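PDB 5T1Q: N-acetylmuramoyl-L-alanine amidase domain-containing protein SAOUHSC_02979 from Staphylococcus aureus, which probably cleaves bacterial cell-wall peptidoglycan as a secreted amidase, this chain being the part that holds a glucosaminidase-like domain and a CHAP domain. Local coordinates for residues 31-36 and 96-101; 325-330 and 343-348; 165-170 and 183-188; 60-65 and 221-226; 240-245 and 261-266. All coordinates share one frame; numbering follows the deposited sequence.

Interaction 1: 31-36 and 96-101; sequences TRATSL and GRSALA
Ser98 is the first residue of 96-101 to engage the other loop, and the polar part of the contact turns on its hydroxyl. With OG anti to its own backbone N (chi1 -179°), the side chain reaches the chain at Ala33, whose N donates to OG at 3.2 Å. The same oxygen accepts from Leu100 N at 3.3 Å, closing an ST turn. Water 2 completes the set, 2.6 Å from Ser98 OG; it accepts from Arg32 NE and also lies 2.9 Å from Ala33 O. Beside this hydroxyl the Ala33 methyl packs on the serine, CB to Ser98 CA 3.8 Å. Ala99 follows with a longer link: water 1 accepts from Ala99 N at 2.7 Å and donates to Thr31 O. Leu100 then lays CD2 over one face of the Arg32 guanidinium, 3.6 Å from Arg32 NE, while water 2 lies at the edge of the guanidinium, in its plane. The far end of Arg32 is held by a salt bridge to Glu92 and a hydrogen bond to Thr124, and Phe122 of strand 119-128 touches both Arg32 and Leu100. Two irregular loops are therefore joined by a shared hydroxyl, two waters and the packing of Ala33 and Leu100, without regular strand pairing.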
# COMPACT_ATOMS: atom_id res chain seq x y z
N THR A 31 13.29 1.30 -2.45
CA THR A 31 12.12 0.63 -1.92
C THR A 31 10.91 1.50 -2.16
O THR A 31 10.90 2.69 -1.83
CB THR A 31 12.27 0.26 -0.42
OG1 THR A 31 12.50 1.44 0.35
CG2 THR A 31 13.42 -0.72 -0.24
N ARG A 32 9.90 0.91 -2.78
CA ARG A 32 8.67 1.62 -3.10
C ARG A 32 7.75 1.77 -1.90
O ARG A 32 7.92 1.13 -0.86
CB ARG A 32 7.88 0.87 -4.18
CG ARG A 32 8.55 0.78 -5.54
CD ARG A 32 7.61 0.13 -6.57
NE ARG A 32 6.41 0.93 -6.81
CZ ARG A 32 5.37 0.56 -7.58
NH1 ARG A 32 4.34 1.39 -7.73
NH2 ARG A 32 5.36 -0.62 -8.20
N ALA A 33 6.77 2.64 -2.07
CA ALA A 33 5.70 2.83 -1.14
C ALA A 33 4.45 2.85 -2.00
O ALA A 33 4.43 3.48 -3.06
CB ALA A 33 5.87 4.13 -0.37
N THR A 34 3.44 2.08 -1.60
CA THR A 34 2.15 2.03 -2.28
C THR A 34 1.07 2.13 -1.21
O THR A 34 1.33 1.92 -0.04
CB THR A 34 1.97 0.75 -3.12
OG1 THR A 34 2.33 -0.39 -2.33
CG2 THR A 34 2.86 0.77 -4.36
N SER A 35 -0.15 2.46 -1.61
CA SER A 35 -1.24 2.66 -0.64
C SER A 35 -1.57 1.41 0.16
O SER A 35 -1.50 0.31 -0.35
CB SER A 35 -2.50 3.12 -1.35
OG SER A 35 -2.26 4.29 -2.10
N LEU A 36 -1.92 1.63 1.41
CA LEU A 36 -2.34 0.58 2.31
C LEU A 36 -3.86 0.65 2.47
O LEU A 36 -4.45 1.72 2.32
CB LEU A 36 -1.66 0.73 3.66
CG LEU A 36 -0.13 0.60 3.56
CD1 LEU A 36 0.49 1.08 4.84
CD2 LEU A 36 0.29 -0.83 3.24
N GLY A 96 1.82 10.18 -3.65
CA GLY A 96 3.01 10.99 -3.91
C GLY A 96 4.20 10.80 -3.00
O GLY A 96 5.24 11.38 -3.24
N ARG A 97 4.06 9.95 -1.98
CA ARG A 97 5.12 9.75 -0.97
C ARG A 97 6.25 8.78 -1.36
O ARG A 97 7.32 8.86 -0.79
CB ARG A 97 4.50 9.35 0.37
CG ARG A 97 3.62 10.47 0.92
CD ARG A 97 2.84 10.13 2.18
NE ARG A 97 1.87 9.07 1.97
CZ ARG A 97 0.88 8.76 2.81
NH1 ARG A 97 0.67 9.47 3.92
NH2 ARG A 97 0.06 7.75 2.52
N SER A 98 6.01 7.89 -2.31
CA SER A 98 7.04 6.93 -2.72
C SER A 98 8.30 7.60 -3.29
O SER A 98 8.21 8.61 -3.97
CB SER A 98 6.48 5.98 -3.76
OG SER A 98 7.45 5.02 -4.17
N ALA A 99 9.46 7.00 -3.04
CA ALA A 99 10.72 7.51 -3.57
C ALA A 99 10.73 7.46 -5.10
O ALA A 99 11.43 8.22 -5.75
CB ALA A 99 11.90 6.73 -3.00
N LEU A 100 9.93 6.55 -5.66
CA LEU A 100 9.77 6.39 -7.10
C LEU A 100 8.95 7.54 -7.70
O LEU A 100 9.10 7.87 -8.88
CB LEU A 100 9.06 5.06 -7.41
CG LEU A 100 8.73 4.72 -8.86
CD1 LEU A 100 9.98 4.73 -9.74
CD2 LEU A 100 8.04 3.37 -8.93
N ALA A 101 8.08 8.14 -6.89
CA ALA A 101 7.20 9.23 -7.34
C ALA A 101 7.74 10.64 -7.16
O ALA A 101 7.24 11.55 -7.79
CB ALA A 101 5.86 9.13 -6.65
O HOH W 1 9.48 5.07 -1.11
O HOH W 2 5.81 3.54 -5.59

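Interaction 2: 325-330 and 343-348; sequences GSIVIS and RTINAA
Arg343 and Ile329 run alongside each other in the same direction from an antiparallel hydrogen-bonded pair. The arginine leaves CB with CG set between its backbone N and carbonyl carbon (chi1 56°), which brings CG against the neighbouring strand, 3.9 Å from Ile329 CG1. From CG to NE the chain is extended, and NE comes 3.9 Å from Ile329 CD1. That methyl covers one face of the guanidinium, 4.1 Å from both CZ and NH2 of Arg343, and a bound sodium ion lies about 4 Å from the arginine side chain. NE forms a salt bridge with Glu331, a member of a possible Cys-His-Glu triad with Cys253 and His314. Ile329 CD1 also touches Ile345 CG1 at 3.8 Å, and Ile345 CB lies 3.6 Å from Ile327 CG1, so the isoleucines and the arginine stem make one apolar layer. Ile329 N donates to Arg343 O at 2.9 Å, almost straight (174°), and Ile327 and Ile345 exchange a reciprocal pair. Val328 and Thr344 occupy the other face. The hairpin belongs to a mixed sheet that carries the CHAP-domain strands: strand 37-39, from the N-terminal region, flanks 339-345, strand 314-321 flanks 327-332, and Phe301 of strand 298-301 packs against Arg343 and Ile345.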
# COMPACT_ATOMS: atom_id res chain seq x y z
N GLY A 325 -7.21 -13.54 29.05
CA GLY A 325 -5.78 -13.66 28.72
C GLY A 325 -5.45 -13.66 27.22
O GLY A 325 -4.30 -13.57 26.85
N SER A 326 -6.46 -13.77 26.35
CA SER A 326 -6.21 -13.74 24.91
C SER A 326 -5.94 -12.29 24.49
O SER A 326 -6.15 -11.38 25.28
CB SER A 326 -7.37 -14.35 24.12
OG SER A 326 -8.58 -13.69 24.37
N ILE A 327 -5.44 -12.07 23.28
CA ILE A 327 -5.16 -10.70 22.82
C ILE A 327 -5.77 -10.45 21.45
O ILE A 327 -5.98 -11.39 20.67
CB ILE A 327 -3.63 -10.42 22.74
CG1 ILE A 327 -2.93 -11.40 21.79
CG2 ILE A 327 -3.00 -10.53 24.11
CD1 ILE A 327 -1.45 -11.15 21.58
N VAL A 328 -6.05 -9.19 21.16
CA VAL A 328 -6.51 -8.75 19.86
C VAL A 328 -5.34 -7.96 19.29
O VAL A 328 -4.86 -7.01 19.93
CB VAL A 328 -7.73 -7.84 19.94
CG1 VAL A 328 -8.18 -7.43 18.54
CG2 VAL A 328 -8.86 -8.53 20.69
N ILE A 329 -4.89 -8.35 18.09
CA ILE A 329 -3.76 -7.71 17.46
C ILE A 329 -4.11 -7.18 16.08
O ILE A 329 -5.03 -7.68 15.44
CB ILE A 329 -2.56 -8.69 17.30
CG1 ILE A 329 -2.92 -9.90 16.43
CG2 ILE A 329 -2.09 -9.17 18.66
CD1 ILE A 329 -1.76 -10.81 16.08
N SER A 330 -3.37 -6.16 15.64
CA SER A 330 -3.49 -5.63 14.30
C SER A 330 -2.09 -5.76 13.66
O SER A 330 -1.05 -5.70 14.34
CB SER A 330 -4.02 -4.18 14.29
OG SER A 330 -3.13 -3.28 14.91
N ARG A 343 -6.66 -9.92 14.30
CA ARG A 343 -7.12 -11.22 14.75
C ARG A 343 -6.93 -11.36 16.24
O ARG A 343 -6.33 -10.52 16.87
CB ARG A 343 -6.38 -12.37 14.01
CG ARG A 343 -4.87 -12.33 14.13
CD ARG A 343 -4.22 -13.36 13.21
NE ARG A 343 -2.78 -13.14 13.12
CZ ARG A 343 -1.81 -13.97 13.51
NH1 ARG A 343 -2.06 -15.18 13.99
NH2 ARG A 343 -0.54 -13.59 13.34
N THR A 344 -7.44 -12.47 16.78
CA THR A 344 -7.32 -12.79 18.18
C THR A 344 -6.38 -13.98 18.35
O THR A 344 -6.51 -14.98 17.65
CB THR A 344 -8.70 -13.16 18.78
OG1 THR A 344 -9.53 -12.00 18.75
CG2 THR A 344 -8.57 -13.65 20.24
N ILE A 345 -5.44 -13.86 19.28
CA ILE A 345 -4.52 -14.93 19.60
C ILE A 345 -4.98 -15.49 20.94
O ILE A 345 -5.12 -14.73 21.89
CB ILE A 345 -3.07 -14.41 19.75
CG1 ILE A 345 -2.58 -13.73 18.45
CG2 ILE A 345 -2.13 -15.53 20.20
CD1 ILE A 345 -2.52 -14.66 17.24
N ASN A 346 -5.18 -16.81 21.02
CA ASN A 346 -5.66 -17.44 22.26
C ASN A 346 -4.68 -17.24 23.42
O ASN A 346 -3.47 -16.98 23.22
CB ASN A 346 -6.10 -18.91 22.07
CG ASN A 346 -4.96 -19.86 21.64
OD1 ASN A 346 -4.92 -20.31 20.49
ND2 ASN A 346 -4.06 -20.19 22.57
N ALA A 347 -5.21 -17.35 24.64
CA ALA A 347 -4.46 -17.12 25.88
C ALA A 347 -3.18 -17.93 26.01
O ALA A 347 -2.13 -17.37 26.36
CB ALA A 347 -5.35 -17.37 27.09
N ALA A 348 -3.26 -19.23 25.75
CA ALA A 348 -2.10 -20.10 25.88
C ALA A 348 -0.99 -19.70 24.91
O ALA A 348 0.16 -19.63 25.29
CB ALA A 348 -2.50 -21.58 25.72

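Interaction 3: 165-170 and 183-188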
# COMPACT_ATOMS: atom_id res chain seq x y z
N THR A 165 -3.85 -3.47 -27.94
CA THR A 165 -5.12 -3.15 -27.31
C THR A 165 -5.24 -3.76 -25.90
O THR A 165 -6.35 -3.93 -25.39
CB THR A 165 -6.28 -3.63 -28.19
OG1 THR A 165 -6.20 -5.05 -28.35
CG2 THR A 165 -6.22 -2.96 -29.55
N ILE A 166 -4.10 -4.03 -25.26
CA ILE A 166 -4.11 -4.63 -23.93
C ILE A 166 -4.92 -3.80 -22.91
O ILE A 166 -5.55 -4.36 -22.04
CB ILE A 166 -2.68 -4.92 -23.40
CG1 ILE A 166 -2.73 -5.80 -22.14
CG2 ILE A 166 -1.91 -3.63 -23.17
CD1 ILE A 166 -1.38 -6.16 -21.56
N TYR A 167 -4.91 -2.47 -23.06
CA TYR A 167 -5.66 -1.59 -22.16
C TYR A 167 -6.87 -0.93 -22.84
O TYR A 167 -7.49 -0.03 -22.27
CB TYR A 167 -4.75 -0.51 -21.55
CG TYR A 167 -3.59 -1.08 -20.76
CD1 TYR A 167 -3.82 -1.85 -19.62
CD2 TYR A 167 -2.27 -0.84 -21.13
CE1 TYR A 167 -2.77 -2.38 -18.89
CE2 TYR A 167 -1.21 -1.37 -20.40
CZ TYR A 167 -1.47 -2.14 -19.28
OH TYR A 167 -0.42 -2.67 -18.54
N LYS A 168 -7.22 -1.40 -24.04
CA LYS A 168 -8.38 -0.85 -24.77
C LYS A 168 -9.69 -0.95 -23.96
O LYS A 168 -10.47 -0.02 -23.98
CB LYS A 168 -8.53 -1.49 -26.16
CG LYS A 168 -9.68 -0.91 -26.99
CD LYS A 168 -9.72 -1.45 -28.41
CE LYS A 168 -10.92 -0.88 -29.15
NZ LYS A 168 -10.98 -1.26 -30.58
N PRO A 169 -9.91 -2.07 -23.24
CA PRO A 169 -11.12 -2.18 -22.39
C PRO A 169 -11.25 -1.14 -21.24
O PRO A 169 -12.31 -1.08 -20.62
CB PRO A 169 -11.03 -3.59 -21.82
CG PRO A 169 -10.24 -4.35 -22.83
CD PRO A 169 -9.23 -3.38 -23.35
N THR A 170 -10.20 -0.38 -20.94
CA THR A 170 -10.30 0.67 -19.90
C THR A 170 -10.71 2.00 -20.52
O THR A 170 -11.03 2.94 -19.80
CB THR A 170 -8.98 0.90 -19.13
OG1 THR A 170 -8.01 1.51 -19.98
CG2 THR A 170 -8.45 -0.41 -18.54
N SER A 183 -11.70 -3.34 -13.40
CA SER A 183 -11.69 -4.82 -13.44
C SER A 183 -10.74 -5.37 -14.52
O SER A 183 -10.21 -6.48 -14.39
CB SER A 183 -13.08 -5.40 -13.67
OG SER A 183 -13.53 -5.15 -14.98
N HIS A 184 -10.54 -4.60 -15.60
CA HIS A 184 -9.61 -5.01 -16.67
C HIS A 184 -8.15 -4.69 -16.34
O HIS A 184 -7.24 -5.23 -16.96
CB HIS A 184 -10.03 -4.43 -18.02
CG HIS A 184 -11.25 -5.08 -18.59
ND1 HIS A 184 -12.52 -4.54 -18.46
CD2 HIS A 184 -11.41 -6.24 -19.26
CE1 HIS A 184 -13.39 -5.33 -19.05
NE2 HIS A 184 -12.75 -6.37 -19.55
N LEU A 185 -7.93 -3.80 -15.38
CA LEU A 185 -6.56 -3.51 -14.91
C LEU A 185 -6.09 -4.63 -13.98
O LEU A 185 -4.89 -4.80 -13.75
CB LEU A 185 -6.51 -2.16 -14.19
CG LEU A 185 -6.70 -0.93 -15.07
CD1 LEU A 185 -6.96 0.30 -14.23
CD2 LEU A 185 -5.50 -0.73 -15.99
N SER A 186 -7.06 -5.41 -13.49
CA SER A 186 -6.85 -6.53 -12.57
C SER A 186 -5.72 -7.50 -12.93
O SER A 186 -5.01 -7.97 -12.05
CB SER A 186 -8.16 -7.33 -12.45
OG SER A 186 -8.04 -8.43 -11.56
N LYS A 187 -5.56 -7.82 -14.21
CA LYS A 187 -4.54 -8.80 -14.63
C LYS A 187 -3.59 -8.31 -15.71
O LYS A 187 -2.70 -9.04 -16.13
CB LYS A 187 -5.23 -10.12 -15.03
CG LYS A 187 -5.74 -10.86 -13.79
CD LYS A 187 -6.90 -11.82 -14.04
CE LYS A 187 -7.49 -12.26 -12.70
NZ LYS A 187 -8.72 -13.08 -12.82
N THR A 188 -3.73 -7.06 -16.12
CA THR A 188 -2.91 -6.49 -17.17
C THR A 188 -1.91 -5.44 -16.67
O THR A 188 -0.99 -5.07 -17.41
CB THR A 188 -3.81 -5.84 -18.23
OG1 THR A 188 -4.63 -4.85 -17.61
CG2 THR A 188 -4.69 -6.88 -18.89
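Thr188 O is gripped by two donors: the phenol of Tyr167 across the contact, with OH 2.7 Å from Thr188 O, and the side-chain amide of Asn3. The phenol oxygen approaches from above the carbonyl plane, 42° out of it. Further down the ring, Thr188 OG1 sits at the edge, near the plane, 3.3 Å from Tyr167 CE1. That hydroxyl is turned between the backbone N and carbonyl carbon (chi1 57°), where it donates to His184 O at 2.7 Å, on a lone pair. The threonine methyl meets the stem of Ile166, CG2 to Ile166 CG1 3.9 Å. Here the loop after helix 145-158, folded as a type I beta turn from Thr165 to Lys168, closes against the end of helix 178-185 within the glucosaminidase-like domain. At the outer end Pro169 makes a CH-pi contact, its CB 3.6 Å from the centroid of the His184 ring and 13° off the normal; His184 ND1 bonds to Asp180 O. The Thr170 and Leu185 side chains cross at about a right angle, CG2 of Thr170 3.9 Å from Leu185 CD2, while Thr170 OG1 and N both donate to Tyr167 O. Leu185 runs on to Val84 and Gln88 of helix 82-93 and to Leu199 of helix 195-205.

Interaction 4: 60-65 and 221-226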
# COMPACT_ATOMS: atom_id res chain seq x y z
N THR A 60 -3.02 12.63 0.67
CA THR A 60 -3.77 12.15 -0.49
C THR A 60 -4.64 13.26 -1.08
O THR A 60 -4.68 13.42 -2.30
CB THR A 60 -4.63 10.89 -0.15
OG1 THR A 60 -3.78 9.83 0.33
CG2 THR A 60 -5.39 10.40 -1.37
N ARG A 61 -5.31 14.02 -0.22
CA ARG A 61 -6.15 15.15 -0.67
C ARG A 61 -5.31 16.17 -1.44
O ARG A 61 -5.71 16.60 -2.52
CB ARG A 61 -6.80 15.83 0.53
CG ARG A 61 -7.93 15.04 1.20
CD ARG A 61 -8.12 15.54 2.63
NE ARG A 61 -9.48 15.39 3.14
CZ ARG A 61 -10.05 14.26 3.56
NH1 ARG A 61 -11.30 14.29 4.02
NH2 ARG A 61 -9.40 13.09 3.49
N GLN A 62 -4.16 16.55 -0.89
CA GLN A 62 -3.28 17.51 -1.56
C GLN A 62 -2.66 16.92 -2.85
O GLN A 62 -2.48 17.63 -3.83
CB GLN A 62 -2.20 18.01 -0.61
CG GLN A 62 -2.74 18.77 0.60
CD GLN A 62 -3.49 20.04 0.21
OE1 GLN A 62 -3.05 20.81 -0.66
NE2 GLN A 62 -4.62 20.28 0.86
N PHE A 63 -2.37 15.62 -2.84
CA PHE A 63 -1.82 14.96 -4.04
C PHE A 63 -2.87 14.97 -5.16
O PHE A 63 -2.53 15.18 -6.32
CB PHE A 63 -1.38 13.54 -3.70
CG PHE A 63 -0.93 12.75 -4.89
CD1 PHE A 63 0.34 12.94 -5.42
CD2 PHE A 63 -1.77 11.80 -5.47
CE1 PHE A 63 0.76 12.20 -6.52
CE2 PHE A 63 -1.35 11.05 -6.56
CZ PHE A 63 -0.08 11.26 -7.09
N VAL A 64 -4.13 14.75 -4.81
CA VAL A 64 -5.21 14.80 -5.79
C VAL A 64 -5.26 16.19 -6.43
O VAL A 64 -5.39 16.30 -7.65
CB VAL A 64 -6.57 14.43 -5.15
CG1 VAL A 64 -7.73 14.77 -6.09
CG2 VAL A 64 -6.61 12.95 -4.80
N LYS A 65 -5.14 17.24 -5.61
CA LYS A 65 -5.18 18.62 -6.13
C LYS A 65 -3.98 18.95 -7.01
O LYS A 65 -4.09 19.75 -7.92
CB LYS A 65 -5.26 19.65 -5.01
CG LYS A 65 -6.54 19.62 -4.19
CD LYS A 65 -6.45 20.68 -3.10
CE LYS A 65 -7.65 20.69 -2.18
NZ LYS A 65 -7.53 21.75 -1.14
N LYS A 221 -13.63 23.63 -3.53
CA LYS A 221 -14.74 22.90 -2.90
C LYS A 221 -14.56 21.37 -2.99
O LYS A 221 -15.51 20.60 -2.75
CB LYS A 221 -16.10 23.30 -3.49
CG LYS A 221 -16.34 22.93 -4.96
CD LYS A 221 -17.81 23.02 -5.35
CE LYS A 221 -18.43 24.40 -5.14
NZ LYS A 221 -17.79 25.45 -5.98
N TYR A 222 -13.35 20.92 -3.31
CA TYR A 222 -13.08 19.49 -3.42
C TYR A 222 -13.13 18.77 -2.07
O TYR A 222 -13.83 17.77 -1.93
CB TYR A 222 -11.73 19.22 -4.09
CG TYR A 222 -11.34 17.77 -4.01
CD1 TYR A 222 -12.09 16.78 -4.66
CD2 TYR A 222 -10.23 17.37 -3.27
CE1 TYR A 222 -11.75 15.45 -4.56
CE2 TYR A 222 -9.88 16.04 -3.19
CZ TYR A 222 -10.63 15.08 -3.84
OH TYR A 222 -10.27 13.76 -3.74
N GLU A 223 -12.40 19.27 -1.08
CA GLU A 223 -12.38 18.63 0.23
C GLU A 223 -13.77 18.54 0.87
O GLU A 223 -14.04 17.64 1.65
CB GLU A 223 -11.37 19.28 1.16
CG GLU A 223 -9.93 19.09 0.69
CD GLU A 223 -8.88 19.40 1.74
OE1 GLU A 223 -9.21 19.38 2.95
OE2 GLU A 223 -7.71 19.64 1.36
N ARG A 224 -14.65 19.46 0.49
CA ARG A 224 -16.02 19.48 1.00
C ARG A 224 -16.83 18.25 0.54
O ARG A 224 -17.76 17.83 1.22
CB ARG A 224 -16.73 20.75 0.52
CG ARG A 224 -17.86 21.24 1.40
CD ARG A 224 -18.46 22.50 0.79
NE ARG A 224 -18.83 23.50 1.80
CZ ARG A 224 -17.96 24.31 2.42
NH1 ARG A 224 -18.39 25.21 3.31
NH2 ARG A 224 -16.64 24.22 2.18
N SER A 225 -16.46 17.68 -0.61
CA SER A 225 -17.18 16.53 -1.20
C SER A 225 -16.80 15.16 -0.62
O SER A 225 -17.57 14.21 -0.73
CB SER A 225 -16.95 16.48 -2.71
OG SER A 225 -15.58 16.29 -3.00
N ILE A 226 -15.61 15.07 -0.01
CA ILE A 226 -15.12 13.82 0.57
C ILE A 226 -15.92 13.49 1.84
O ILE A 226 -15.88 14.22 2.82
CB ILE A 226 -13.61 13.90 0.91
CG1 ILE A 226 -12.81 14.19 -0.37
CG2 ILE A 226 -13.12 12.61 1.55
CD1 ILE A 226 -11.35 14.48 -0.12
O HOH W 3 -10.85 21.70 -1.47
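Charge pairing between Lys65 and Glu223 forms the polar side of this contact. The lysine chain is extended beyond CG and carries NZ to Glu223 OE2 at 3.3 Å, a salt bridge whose hydrogen bond is weak. The two side chains cross at about a right angle. Gln62 NE2 also comes 3.2 Å from Glu223 OE2, with its amide plane turned 70° from the carboxylate. Arg61 adds a looser attraction: Glu223 OE1 lies 4.0 Å from Arg61 NE, at the guanidinium edge, with the two flat groups almost perpendicular at 89°. With the positive Lys65 in a salt bridge and Arg61 farther off, the carboxylate would probably be stabilised in its charged form. A water bridges the same side, accepting from Glu223 N and, weakly, from Lys65 NZ.

Packing contacts complete the account. Ile226 CD1 sits over the centre of the Arg61 guanidinium, 3.8 Å above its plane, and Ile226 CG2 is 3.5 Å from Arg61 NH1; Arg61 NH2 in turn is paired with Asp56. The apolar contact is that of Val64 with Tyr222, at about a right angle, CG1 to Tyr222 CZ 3.7 Å, while the phenol bonds to Tyr206 O. The short helix 222-225 packs along the first turns of helix 58-78, with Tyr206, Leu208 and Gln210 beside it and helix 82-93 contacting helix 58-78 through Phe63 and Val64.

Interaction 5: 240-245 and 261-266; sequences REVSDS and MKQFGT
Val242 and Gln263 meet at a slant, the methyl CG2 of the valine resting 3.5 Å from Gln263 CG. Val242 faces the other segment, and its CG2, anti to the carbonyl carbon, is the branch that touches. Gln263 sets out less directly, but its chain is extended beyond CG and carries the amide up to the backbone of Arg240. There Gln263 OE1 accepts a weak bond from Arg240 N at 3.4 Å, with an N-H...O angle of 154°. The amide is held more firmly by outside groups: Arg260 donates to OE1, and NE2 donates to Pro238 O, which fixes which way round the amide stands. Segment 261-266 is the C-terminal part of helix 253-262, where a type I beta turn runs from Lys262 to Gly265, in the CHAP domain; the partner is the irregular run that leads toward that helix. Lys262 packs beside Gln263, its CB 4.2 Å from Val242 CB, and its CD approaches Ser243 CB at 4.1 Å. Past that point the lysine bends at its last torsion (chi4 48°), and NZ makes a weak bond with Tyr258 OH, while Ser243 also packs on Tyr258.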
# COMPACT_ATOMS: atom_id res chain seq x y z
N ARG A 240 -3.74 5.57 10.94
CA ARG A 240 -3.30 6.77 10.20
C ARG A 240 -1.78 6.78 10.21
O ARG A 240 -1.16 6.42 11.20
CB ARG A 240 -3.85 8.09 10.78
CG ARG A 240 -5.36 8.22 10.71
CD ARG A 240 -5.89 9.64 10.98
NE ARG A 240 -5.82 10.55 9.81
CZ ARG A 240 -4.87 11.47 9.56
NH1 ARG A 240 -4.97 12.23 8.47
NH2 ARG A 240 -3.84 11.65 10.38
N GLU A 241 -1.19 7.16 9.08
CA GLU A 241 0.26 7.26 8.93
C GLU A 241 0.65 8.56 9.62
O GLU A 241 0.18 9.63 9.24
CB GLU A 241 0.63 7.23 7.45
CG GLU A 241 2.12 7.13 7.11
CD GLU A 241 2.38 6.81 5.64
OE1 GLU A 241 1.60 6.02 5.03
OE2 GLU A 241 3.39 7.30 5.09
N VAL A 242 1.47 8.45 10.65
CA VAL A 242 1.84 9.60 11.47
C VAL A 242 3.10 10.30 10.97
O VAL A 242 3.05 11.43 10.48
CB VAL A 242 2.07 9.15 12.95
CG1 VAL A 242 2.36 10.36 13.84
CG2 VAL A 242 0.86 8.38 13.46
N SER A 243 4.22 9.60 11.09
CA SER A 243 5.52 10.16 10.76
C SER A 243 5.78 10.33 9.27
O SER A 243 5.09 9.76 8.41
CB SER A 243 6.63 9.29 11.38
OG SER A 243 6.59 7.97 10.87
N ASP A 244 6.80 11.14 8.99
CA ASP A 244 7.29 11.38 7.65
C ASP A 244 8.46 10.42 7.43
O ASP A 244 8.63 9.87 6.33
CB ASP A 244 7.75 12.82 7.50
CG ASP A 244 6.68 13.83 7.91
OD1 ASP A 244 5.47 13.49 7.86
OD2 ASP A 244 7.04 14.96 8.28
N SER A 245 9.26 10.22 8.48
CA SER A 245 10.43 9.31 8.45
C SER A 245 10.02 7.87 8.09
O SER A 245 8.85 7.48 8.26
CB SER A 245 11.17 9.32 9.79
OG SER A 245 10.36 8.79 10.83
N MSE A 261 2.16 2.41 16.86
CA MSE A 261 2.60 2.80 18.21
C MSE A 261 2.65 4.30 18.34
O MSE A 261 2.30 4.86 19.38
CB MSE A 261 3.96 2.21 18.56
CG MSE A 261 3.84 0.74 18.93
SE MSE A 261 5.64 -0.01 19.32
CE MSE A 261 5.49 0.41 21.23
N LYS A 262 3.12 4.97 17.29
CA LYS A 262 3.18 6.44 17.29
C LYS A 262 1.83 7.13 17.44
O LYS A 262 1.77 8.20 18.01
CB LYS A 262 3.90 6.99 16.07
CG LYS A 262 5.37 7.24 16.32
CD LYS A 262 6.10 7.72 15.09
CE LYS A 262 7.45 8.33 15.47
NZ LYS A 262 8.23 7.45 16.39
N GLN A 263 0.75 6.53 16.94
CA GLN A 263 -0.57 7.13 17.10
C GLN A 263 -0.95 7.28 18.56
O GLN A 263 -1.80 8.10 18.90
CB GLN A 263 -1.65 6.30 16.41
CG GLN A 263 -1.51 6.19 14.91
CD GLN A 263 -2.73 5.55 14.30
OE1 GLN A 263 -2.72 4.37 13.94
NE2 GLN A 263 -3.83 6.31 14.23
N PHE A 264 -0.35 6.45 19.42
CA PHE A 264 -0.63 6.52 20.85
C PHE A 264 0.48 7.20 21.66
O PHE A 264 0.56 7.02 22.87
CB PHE A 264 -0.93 5.12 21.37
CG PHE A 264 -2.11 4.48 20.70
CD1 PHE A 264 -3.41 4.86 21.04
CD2 PHE A 264 -1.93 3.51 19.71
CE1 PHE A 264 -4.50 4.27 20.41
CE2 PHE A 264 -3.03 2.92 19.09
CZ PHE A 264 -4.31 3.29 19.45
N GLY A 265 1.34 7.97 20.98
CA GLY A 265 2.40 8.72 21.64
C GLY A 265 3.51 7.92 22.26
O GLY A 265 4.00 8.27 23.34
N THR A 266 3.90 6.82 21.61
CA THR A 266 4.99 6.00 22.12
C THR A 266 5.81 5.56 20.93
O THR A 266 5.29 5.36 19.84
CB THR A 266 4.51 4.79 22.97
OG1 THR A 266 4.21 3.67 22.13
CG2 THR A 266 3.30 5.16 23.83

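Overall arrangement
Along the chain, the segments of interactions 1 and 4 alternate, and interaction 3 falls between the two halves of interaction 4; interactions 5 and 2 follow. Interactions 3 and 2 lie on opposite sides of the chain's centre, about 41 Å apart between centres, and interaction 1 stands between them. It touches interaction 4 where Gly96 packs on Phe63, and interaction 5 through a long, weak ion pair of Arg97 with Glu241. Interactions 2 and 5 share the CHAP part, nearest atoms about 7 Å apart. Interaction 1 lies where the N-terminal region, the glucosaminidase-like part and the CHAP part come close together, and its segment 31-36 leads into strand 37-39 of the sheet that holds interaction 2.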